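Local coordinates for protein hemoglobin subunit beta (Isurus oxyrinchus, PDB 3MKB) that carries oxygen in shark blood as the heme-containing beta chain of a four-chain hemoglobin, binding oxygen at the heme iron, at residues W37-A40 / Y41-K44; K80-A83 / D84-I88. All coordinates share one frame; numbering follows the deposited sequence.

Overall arrangement
Contacts 1 and 2 are two local turns that meet the same heme. From the N terminus, helices 5-17 and 20-34 lead to contact 1 (37-44), the end of a 3-10 segment and the loop after it, in the connection to helix 50-65. The chain then runs through helices 50-65 and 71-74 before contact 2 (80-88) finishes helix 76-85 and turns toward helix 93-108. Each contact closes only a local turn, and they follow in series, neither nested nor crossed. Their centres lie about 14 Å apart, yet they meet directly: Tyr41 CE1 is 3.1 Å from His87 O. Phe42 packs on the water side of the heme and His82 on the other, so the two turns flank one porphyrin.

Contact 1: residues W37-A40 / Y41-K44; sequences WTNA and YFAK. With HEM (protoporphyrin IX containing Fe), chain F.
The turn between the 3-10 segment of Thr38 and Asn39 and the heme-facing pair Tyr41 and Phe42 belongs to the CD region of the globin fold, where a phenylalanine characteristically packs on the heme. Its strongest backbone bond across the two segments runs from Phe42 N to Asn39 O (2.9 Å), while Ala43 N adds a weak bond to the same oxygen. Thr38 O approaches the edges of both aromatic rings, lying 3.5 Å from Tyr41 CD2 and 3.6 Å from Phe42 CE2. With CG anti to its carbonyl carbon (chi1 -52°), Phe42 extends its ring to the porphyrin, where CZ comes within 3.6 Å of HEM CHD. Tyr41 CB lies over one face of that ring, near its rim. Tyr41 itself meets one heme vinyl, its CD2 being 3.6 Å from HEM CAC, and its OH is hydrogen-bonded to Asp89 N. The amide nitrogen of Asn39, ND2, touches Phe42 CB at 3.5 Å, with amide and ring planes 66° apart. Around this turn, Phe32 of helix 20-34 meets Phe42, whose ring also makes an edge-to-face contact with His53 of helix 50-65, and Leu95 of helix 93-108 touches Thr38.

Contact 2: residues K80-A83 / D84-I88; sequences KAHA and DKLHI. With HEM (protoporphyrin IX containing Fe), chain F.
His82 and Leu86, one helical turn apart, belong to the proximal side of the heme pocket at the C-terminal end of helix 76-85, the place of the iron-binding histidine in the globin fold. The packed side is the heme side. His82 NE2 binds the iron at 2.2 Å, while a water binds the iron on the face opposite His82. Leu86 runs beside the histidine, pointing the same way, and sets CD1 over the centre of one imidazole face, a CH-pi contact of 4.0 Å to the centroid and only 6° from the ring normal. The same methyl reaches HEM C3D at 3.7 Å. Ile88 brings CD1 to 3.5 Å from HEM CHD; its CG1, anti to the carbonyl carbon (chi1 -47°), lies 3.8 Å from His82 CD2.

The backbone widens as the helix ends. Ala81 O accepts from both Lys85 N and Leu86 N, the latter at 2.8 Å. After His87 turns at positive phi, Ile88 N reaches back to His82 O at 3.0 Å. The outer side is looser and exposed: Lys80, Asp84, Lys85 and His87 lie there, and Lys80 NZ remains 6.6 Å from Asp84 OD1, without charge-to-charge contact.

Chemically, His82 is fixed at both nitrogens, NE2 by iron and ND1 by a hydrogen bond to Ile78 O. That second-shell carbonyl, with the Leu86 methyl over the ring, should restrict ring rotation, and the ND1 bond would be expected to strengthen electron donation to the iron.

Contact 1: residues W37-A40 / Y41-K44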
ATOM      1  N   TRP B  37     -14.279  -4.813   8.041  1.00 38.27           N
ATOM      2  CA  TRP B  37     -13.466  -4.896   9.215  1.00 37.67           C
ATOM      3  C   TRP B  37     -13.474  -3.552   9.885  1.00 38.21           C
ATOM      4  O   TRP B  37     -13.204  -3.474  11.074  1.00 39.01           O
ATOM      5  CB  TRP B  37     -12.040  -5.381   8.875  1.00 36.70           C
ATOM      6  CG  TRP B  37     -11.284  -4.480   7.918  1.00 35.76           C
ATOM      7  CD1 TRP B  37     -10.561  -3.415   8.245  1.00 34.21           C
ATOM      8  CD2 TRP B  37     -11.237  -4.594   6.502  1.00 35.46           C
ATOM      9  NE1 TRP B  37     -10.015  -2.851   7.137  1.00 38.20           N
ATOM     10  CE2 TRP B  37     -10.415  -3.570   6.039  1.00 35.14           C
ATOM     11  CE3 TRP B  37     -11.790  -5.489   5.574  1.00 38.21           C
ATOM     12  CZ2 TRP B  37     -10.164  -3.369   4.708  1.00 32.48           C
ATOM     13  CZ3 TRP B  37     -11.501  -5.323   4.228  1.00 35.27           C
ATOM     14  CH2 TRP B  37     -10.683  -4.271   3.814  1.00 35.67           C
ATOM     15  N   THR B  38     -13.835  -2.499   9.145  1.00 38.29           N
ATOM     16  CA  THR B  38     -13.886  -1.133   9.712  1.00 39.92           C
ATOM     17  C   THR B  38     -15.068  -0.896  10.658  1.00 41.26           C
ATOM     18  O   THR B  38     -15.074   0.087  11.391  1.00 42.41           O
ATOM     19  CB  THR B  38     -13.986  -0.070   8.637  1.00 38.81           C
ATOM     20  OG1 THR B  38     -15.192  -0.274   7.884  1.00 38.16           O
ATOM     21  CG2 THR B  38     -12.782  -0.147   7.717  1.00 36.98           C
ATOM     22  N   ASN B  39     -16.062  -1.779  10.628  1.00 43.13           N
ATOM     23  CA  ASN B  39     -17.171  -1.687  11.589  1.00 44.84           C
ATOM     24  C   ASN B  39     -16.781  -2.090  13.023  1.00 44.77           C
ATOM     25  O   ASN B  39     -17.561  -1.884  13.952  1.00 45.47           O
ATOM     26  CB  ASN B  39     -18.449  -2.417  11.087  1.00 46.11           C
ATOM     27  CG  ASN B  39     -19.783  -1.794  11.659  1.00 49.00           C
ATOM     28  OD1 ASN B  39     -20.839  -1.887  11.035  1.00 52.93           O
ATOM     29  ND2 ASN B  39     -19.717  -1.185  12.834  1.00 52.07           N
ATOM     30  N   ALA B  40     -15.565  -2.601  13.209  1.00 44.05           N
ATOM     31  CA  ALA B  40     -15.122  -3.152  14.495  1.00 44.28           C
ATOM     32  C   ALA B  40     -15.100  -2.115  15.572  1.00 44.68           C
ATOM     33  O   ALA B  40     -15.239  -2.436  16.729  1.00 45.98           O
ATOM     34  CB  ALA B  40     -13.737  -3.783  14.375  1.00 44.48           C
ATOM     35  N   TYR B  41     -14.919  -0.867  15.194  1.00 45.68           N
ATOM     36  CA  TYR B  41     -14.802   0.215  16.170  1.00 46.11           C
ATOM     37  C   TYR B  41     -16.169   0.668  16.645  1.00 47.70           C
ATOM     38  O   TYR B  41     -16.283   1.370  17.654  1.00 47.40           O
ATOM     39  CB  TYR B  41     -14.057   1.387  15.563  1.00 44.74           C
ATOM     40  CG  TYR B  41     -12.709   0.986  15.030  1.00 44.55           C
ATOM     41  CD1 TYR B  41     -11.617   0.845  15.896  1.00 43.63           C
ATOM     42  CD2 TYR B  41     -12.519   0.727  13.679  1.00 42.21           C
ATOM     43  CE1 TYR B  41     -10.367   0.473  15.428  1.00 43.28           C
ATOM     44  CE2 TYR B  41     -11.234   0.330  13.195  1.00 43.42           C
ATOM     45  CZ  TYR B  41     -10.176   0.237  14.094  1.00 41.43           C
ATOM     46  OH  TYR B  41      -8.925  -0.145  13.707  1.00 41.22           O
ATOM     47  N   PHE B  42     -17.202   0.253  15.920  1.00 49.22           N
ATOM     48  CA  PHE B  42     -18.528   0.748  16.229  1.00 52.16           C
ATOM     49  C   PHE B  42     -19.435  -0.275  16.922  1.00 54.52           C
ATOM     50  O   PHE B  42     -20.564   0.058  17.296  1.00 55.93           O
ATOM     51  CB  PHE B  42     -19.122   1.443  14.997  1.00 51.38           C
ATOM     52  CG  PHE B  42     -18.189   2.492  14.405  1.00 50.91           C
ATOM     53  CD1 PHE B  42     -18.134   3.779  14.931  1.00 48.36           C
ATOM     54  CD2 PHE B  42     -17.314   2.165  13.349  1.00 52.17           C
ATOM     55  CE1 PHE B  42     -17.259   4.757  14.395  1.00 48.35           C
ATOM     56  CE2 PHE B  42     -16.412   3.131  12.819  1.00 48.77           C
ATOM     57  CZ  PHE B  42     -16.407   4.436  13.355  1.00 49.36           C
ATOM     58  N   ALA B  43     -18.924  -1.500  17.136  1.00 56.81           N
ATOM     59  CA  ALA B  43     -19.560  -2.470  18.073  1.00 59.14           C
ATOM     60  C   ALA B  43     -19.511  -1.942  19.517  1.00 60.40           C
ATOM     61  O   ALA B  43     -20.444  -2.121  20.303  1.00 60.67           O
ATOM     62  CB  ALA B  43     -18.882  -3.854  17.979  1.00 58.82           C
ATOM     63  N   LYS B  44     -18.418  -1.238  19.798  1.00 61.97           N
ATOM     64  CA  LYS B  44     -17.952  -0.851  21.120  1.00 63.23           C
ATOM     65  C   LYS B  44     -18.830   0.218  21.763  1.00 63.69           C
ATOM     66  O   LYS B  44     -19.726  -0.103  22.559  1.00 64.69           O
ATOM     67  CB  LYS B  44     -16.482  -0.386  20.997  1.00 63.43           C
ATOM     68  CG  LYS B  44     -15.756  -1.072  19.792  1.00 64.69           C
ATOM     69  CD  LYS B  44     -14.272  -1.410  20.022  1.00 66.88           C
ATOM     70  CE  LYS B  44     -13.340  -0.379  19.365  1.00 66.38           C
ATOM     71  NZ  LYS B  44     -11.992  -0.948  19.035  1.00 66.65           N
TER
HETATM   72  CHA HEM F 137     -14.276  10.130  16.939  1.00 35.46           C
HETATM   73  CHB HEM F 137     -12.854  12.821  13.197  1.00 36.27           C
HETATM   74  CHC HEM F 137     -11.715   8.771  10.918  1.00 36.27           C
HETATM   75  CHD HEM F 137     -13.404   6.008  14.573  1.00 36.71           C
HETATM   76  C1A HEM F 137     -13.899  11.165  16.142  1.00 38.47           C
HETATM   77  C2A HEM F 137     -13.900  12.526  16.562  1.00 37.72           C
HETATM   78  C3A HEM F 137     -13.530  13.262  15.530  1.00 37.03           C
HETATM   79  C4A HEM F 137     -13.275  12.392  14.439  1.00 37.66           C
HETATM   80  CMA HEM F 137     -13.391  14.799  15.526  1.00 36.48           C
HETATM   81  CAA HEM F 137     -14.303  13.057  17.957  1.00 39.03           C
HETATM   82  CBA HEM F 137     -13.134  12.956  18.928  1.00 43.88           C
HETATM   83  CGA HEM F 137     -13.545  13.620  20.232  1.00 48.10           C
HETATM   84  O1A HEM F 137     -13.517  14.874  20.321  1.00 51.13           O
HETATM   85  O2A HEM F 137     -13.905  12.899  21.179  1.00 46.63           O
HETATM   86  C1B HEM F 137     -12.422  11.994  12.220  1.00 36.26           C
HETATM   87  C2B HEM F 137     -11.902  12.381  10.911  1.00 34.68           C
HETATM   88  C3B HEM F 137     -11.599  11.227  10.289  1.00 36.05           C
HETATM   89  C4B HEM F 137     -11.908  10.099  11.178  1.00 35.12           C
HETATM   90  CMB HEM F 137     -11.730  13.816  10.313  1.00 32.30           C
HETATM   91  CAB HEM F 137     -11.004  11.089   8.880  1.00 33.24           C
HETATM   92  CBB HEM F 137      -9.894  10.343   8.794  1.00 35.44           C
HETATM   93  C1C HEM F 137     -12.103   7.676  11.695  1.00 38.44           C
HETATM   94  C2C HEM F 137     -12.078   6.285  11.301  1.00 36.51           C
HETATM   95  C3C HEM F 137     -12.564   5.550  12.290  1.00 39.16           C
HETATM   96  C4C HEM F 137     -12.891   6.423  13.373  1.00 39.50           C
HETATM   97  CMC HEM F 137     -11.628   5.695   9.964  1.00 38.80           C
HETATM   98  CAC HEM F 137     -12.709   4.010  12.324  1.00 41.16           C
HETATM   99  CBC HEM F 137     -13.163   3.313  11.254  1.00 44.55           C
HETATM  100  C1D HEM F 137     -13.864   6.852  15.532  1.00 35.09           C
HETATM  101  C2D HEM F 137     -14.558   6.489  16.753  1.00 35.58           C
HETATM  102  C3D HEM F 137     -14.820   7.804  17.462  1.00 37.05           C
HETATM  103  C4D HEM F 137     -14.268   8.820  16.612  1.00 33.55           C
HETATM  104  CMD HEM F 137     -14.961   5.080  17.232  1.00 33.58           C
HETATM  105  CAD HEM F 137     -15.536   8.072  18.809  1.00 38.09           C
HETATM  106  CBD HEM F 137     -17.036   8.092  18.627  1.00 43.69           C
HETATM  107  CGD HEM F 137     -17.611   8.100  20.052  1.00 51.51           C
HETATM  108  O1D HEM F 137     -18.237   9.126  20.429  1.00 55.61           O
HETATM  109  O2D HEM F 137     -17.466   7.110  20.854  1.00 54.02           O
HETATM  110  NA  HEM F 137     -13.512  11.091  14.816  1.00 38.00           N
HETATM  111  NB  HEM F 137     -12.394  10.630  12.344  1.00 35.75           N
HETATM  112  NC  HEM F 137     -12.610   7.732  12.985  1.00 38.74           N
HETATM  113  ND  HEM F 137     -13.703   8.222  15.505  1.00 39.29           N
HETATM  114 FE   HEM F 137     -12.935   9.361  13.934  1.00 40.18          FE
HETATM  115  O   HOH W   1     -14.736   9.110  12.690  1.00 54.51           O

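Contact 2: residues K80-A83 / D84-I88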
ATOM      1  N   LYS B  80      -4.486  12.336  18.698  1.00 40.79           N
ATOM      2  CA  LYS B  80      -4.196  11.657  19.968  1.00 40.54           C
ATOM      3  C   LYS B  80      -5.348  10.757  20.442  1.00 40.01           C
ATOM      4  O   LYS B  80      -5.103   9.649  20.953  1.00 39.79           O
ATOM      5  CB  LYS B  80      -3.844  12.655  21.070  1.00 40.90           C
ATOM      6  CG  LYS B  80      -2.492  13.325  20.893  1.00 43.20           C
ATOM      7  CD  LYS B  80      -1.872  13.704  22.267  1.00 47.36           C
ATOM      8  CE  LYS B  80      -0.581  14.509  22.113  1.00 47.62           C
ATOM      9  NZ  LYS B  80      -0.868  15.997  22.022  1.00 49.87           N
ATOM     10  N   ALA B  81      -6.585  11.249  20.279  1.00 38.30           N
ATOM     11  CA  ALA B  81      -7.795  10.553  20.676  1.00 36.66           C
ATOM     12  C   ALA B  81      -7.920   9.252  19.867  1.00 36.81           C
ATOM     13  O   ALA B  81      -8.260   8.155  20.392  1.00 34.88           O
ATOM     14  CB  ALA B  81      -9.012  11.464  20.443  1.00 36.22           C
ATOM     15  N   HIS B  82      -7.633   9.372  18.574  1.00 35.85           N
ATOM     16  CA  HIS B  82      -7.711   8.200  17.694  1.00 37.03           C
ATOM     17  C   HIS B  82      -6.585   7.189  17.959  1.00 37.58           C
ATOM     18  O   HIS B  82      -6.814   5.945  17.898  1.00 37.24           O
ATOM     19  CB  HIS B  82      -7.748   8.639  16.224  1.00 36.43           C
ATOM     20  CG  HIS B  82      -9.058   9.227  15.809  1.00 37.85           C
ATOM     21  ND1 HIS B  82      -9.445  10.504  16.159  1.00 36.14           N
ATOM     22  CD2 HIS B  82     -10.057   8.730  15.041  1.00 36.10           C
ATOM     23  CE1 HIS B  82     -10.636  10.754  15.659  1.00 30.95           C
ATOM     24  NE2 HIS B  82     -11.024   9.705  14.964  1.00 34.79           N
ATOM     25  N   ALA B  83      -5.378   7.704  18.224  1.00 37.50           N
ATOM     26  CA  ALA B  83      -4.253   6.799  18.534  1.00 40.07           C
ATOM     27  C   ALA B  83      -4.327   6.188  19.987  1.00 41.42           C
ATOM     28  O   ALA B  83      -4.271   4.969  20.170  1.00 42.52           O
ATOM     29  CB  ALA B  83      -2.955   7.495  18.314  1.00 38.67           C
ATOM     30  N   ASP B  84      -4.571   7.052  20.969  1.00 43.04           N
ATOM     31  CA  ASP B  84      -4.290   6.814  22.405  1.00 43.37           C
ATOM     32  C   ASP B  84      -5.505   6.357  23.185  1.00 44.11           C
ATOM     33  O   ASP B  84      -5.361   5.667  24.176  1.00 45.33           O
ATOM     34  CB  ASP B  84      -3.698   8.087  23.059  1.00 43.70           C
ATOM     35  CG  ASP B  84      -2.281   8.422  22.537  1.00 46.34           C
ATOM     36  OD1 ASP B  84      -1.704   9.488  22.864  1.00 48.96           O
ATOM     37  OD2 ASP B  84      -1.715   7.601  21.802  1.00 48.04           O
ATOM     38  N   LYS B  85      -6.705   6.702  22.731  1.00 43.33           N
ATOM     39  CA  LYS B  85      -7.917   6.350  23.452  1.00 43.44           C
ATOM     40  C   LYS B  85      -8.800   5.377  22.678  1.00 42.74           C
ATOM     41  O   LYS B  85      -9.378   4.444  23.260  1.00 44.20           O
ATOM     42  CB  LYS B  85      -8.701   7.617  23.738  1.00 43.22           C
ATOM     43  CG  LYS B  85      -9.784   7.462  24.749  1.00 46.19           C
ATOM     44  CD  LYS B  85     -10.738   8.656  24.730  1.00 48.45           C
ATOM     45  CE  LYS B  85     -11.963   8.331  23.865  1.00 51.83           C
ATOM     46  NZ  LYS B  85     -12.602   6.966  24.171  1.00 52.69           N
ATOM     47  N   LEU B  86      -8.920   5.606  21.379  1.00 40.61           N
ATOM     48  CA  LEU B  86      -9.865   4.872  20.536  1.00 39.93           C
ATOM     49  C   LEU B  86      -9.229   3.683  19.789  1.00 38.71           C
ATOM     50  O   LEU B  86      -9.928   2.764  19.356  1.00 37.75           O
ATOM     51  CB  LEU B  86     -10.479   5.809  19.510  1.00 39.33           C
ATOM     52  CG  LEU B  86     -11.332   6.992  20.002  1.00 40.75           C
ATOM     53  CD1 LEU B  86     -11.470   8.074  18.909  1.00 34.26           C
ATOM     54  CD2 LEU B  86     -12.699   6.497  20.554  1.00 40.50           C
ATOM     55  N   HIS B  87      -7.910   3.719  19.627  1.00 38.55           N
ATOM     56  CA  HIS B  87      -7.186   2.566  19.044  1.00 39.33           C
ATOM     57  C   HIS B  87      -7.659   2.245  17.632  1.00 38.20           C
ATOM     58  O   HIS B  87      -7.913   1.096  17.288  1.00 37.84           O
ATOM     59  CB  HIS B  87      -7.167   1.367  20.043  1.00 40.23           C
ATOM     60  CG  HIS B  87      -6.621   1.772  21.378  1.00 41.60           C
ATOM     61  ND1 HIS B  87      -7.430   2.061  22.453  1.00 46.88           N
ATOM     62  CD2 HIS B  87      -5.362   2.080  21.765  1.00 43.71           C
ATOM     63  CE1 HIS B  87      -6.688   2.464  23.470  1.00 46.48           C
ATOM     64  NE2 HIS B  87      -5.428   2.504  23.071  1.00 48.34           N
ATOM     65  N   ILE B  88      -7.766   3.323  16.826  1.00 37.27           N
ATOM     66  CA  ILE B  88      -8.065   3.199  15.415  1.00 35.10           C
ATOM     67  C   ILE B  88      -6.798   2.952  14.616  1.00 34.21           C
ATOM     68  O   ILE B  88      -5.824   3.694  14.715  1.00 33.32           O
ATOM     69  CB  ILE B  88      -8.728   4.485  14.826  1.00 34.78           C
ATOM     70  CG1 ILE B  88      -9.887   5.011  15.735  1.00 34.01           C
ATOM     71  CG2 ILE B  88      -9.078   4.256  13.353  1.00 31.77           C
ATOM     72  CD1 ILE B  88     -10.980   4.037  16.054  1.00 34.47           C
TER
HETATM   73  CHA HEM F 137     -14.276  10.130  16.939  1.00 35.46           C
HETATM   74  CHB HEM F 137     -12.854  12.821  13.197  1.00 36.27           C
HETATM   75  CHC HEM F 137     -11.715   8.771  10.918  1.00 36.27           C
HETATM   76  CHD HEM F 137     -13.404   6.008  14.573  1.00 36.71           C
HETATM   77  C1A HEM F 137     -13.899  11.165  16.142  1.00 38.47           C
HETATM   78  C2A HEM F 137     -13.900  12.526  16.562  1.00 37.72           C
HETATM   79  C3A HEM F 137     -13.530  13.262  15.530  1.00 37.03           C
HETATM   80  C4A HEM F 137     -13.275  12.392  14.439  1.00 37.66           C
HETATM   81  CMA HEM F 137     -13.391  14.799  15.526  1.00 36.48           C
HETATM   82  CAA HEM F 137     -14.303  13.057  17.957  1.00 39.03           C
HETATM   83  CBA HEM F 137     -13.134  12.956  18.928  1.00 43.88           C
HETATM   84  CGA HEM F 137     -13.545  13.620  20.232  1.00 48.10           C
HETATM   85  O1A HEM F 137     -13.517  14.874  20.321  1.00 51.13           O
HETATM   86  O2A HEM F 137     -13.905  12.899  21.179  1.00 46.63           O
HETATM   87  C1B HEM F 137     -12.422  11.994  12.220  1.00 36.26           C
HETATM   88  C2B HEM F 137     -11.902  12.381  10.911  1.00 34.68           C
HETATM   89  C3B HEM F 137     -11.599  11.227  10.289  1.00 36.05           C
HETATM   90  C4B HEM F 137     -11.908  10.099  11.178  1.00 35.12           C
HETATM   91  CMB HEM F 137     -11.730  13.816  10.313  1.00 32.30           C
HETATM   92  CAB HEM F 137     -11.004  11.089   8.880  1.00 33.24           C
HETATM   93  CBB HEM F 137      -9.894  10.343   8.794  1.00 35.44           C
HETATM   94  C1C HEM F 137     -12.103   7.676  11.695  1.00 38.44           C
HETATM   95  C2C HEM F 137     -12.078   6.285  11.301  1.00 36.51           C
HETATM   96  C3C HEM F 137     -12.564   5.550  12.290  1.00 39.16           C
HETATM   97  C4C HEM F 137     -12.891   6.423  13.373  1.00 39.50           C
HETATM   98  CMC HEM F 137     -11.628   5.695   9.964  1.00 38.80           C
HETATM   99  CAC HEM F 137     -12.709   4.010  12.324  1.00 41.16           C
HETATM  100  CBC HEM F 137     -13.163   3.313  11.254  1.00 44.55           C
HETATM  101  C1D HEM F 137     -13.864   6.852  15.532  1.00 35.09           C
HETATM  102  C2D HEM F 137     -14.558   6.489  16.753  1.00 35.58           C
HETATM  103  C3D HEM F 137     -14.820   7.804  17.462  1.00 37.05           C
HETATM  104  C4D HEM F 137     -14.268   8.820  16.612  1.00 33.55           C
HETATM  105  CMD HEM F 137     -14.961   5.080  17.232  1.00 33.58           C
HETATM  106  CAD HEM F 137     -15.536   8.072  18.809  1.00 38.09           C
HETATM  107  CBD HEM F 137     -17.036   8.092  18.627  1.00 43.69           C
HETATM  108  CGD HEM F 137     -17.611   8.100  20.052  1.00 51.51           C
HETATM  109  O1D HEM F 137     -18.237   9.126  20.429  1.00 55.61           O
HETATM  110  O2D HEM F 137     -17.466   7.110  20.854  1.00 54.02           O
HETATM  111  NA  HEM F 137     -13.512  11.091  14.816  1.00 38.00           N
HETATM  112  NB  HEM F 137     -12.394  10.630  12.344  1.00 35.75           N
HETATM  113  NC  HEM F 137     -12.610   7.732  12.985  1.00 38.74           N
HETATM  114  ND  HEM F 137     -13.703   8.222  15.505  1.00 39.29           N
HETATM  115 FE   HEM F 137     -12.935   9.361  13.934  1.00 40.18          FE
HETATM  116  O   HOH W   1     -14.736   9.110  12.690  1.00 54.51           O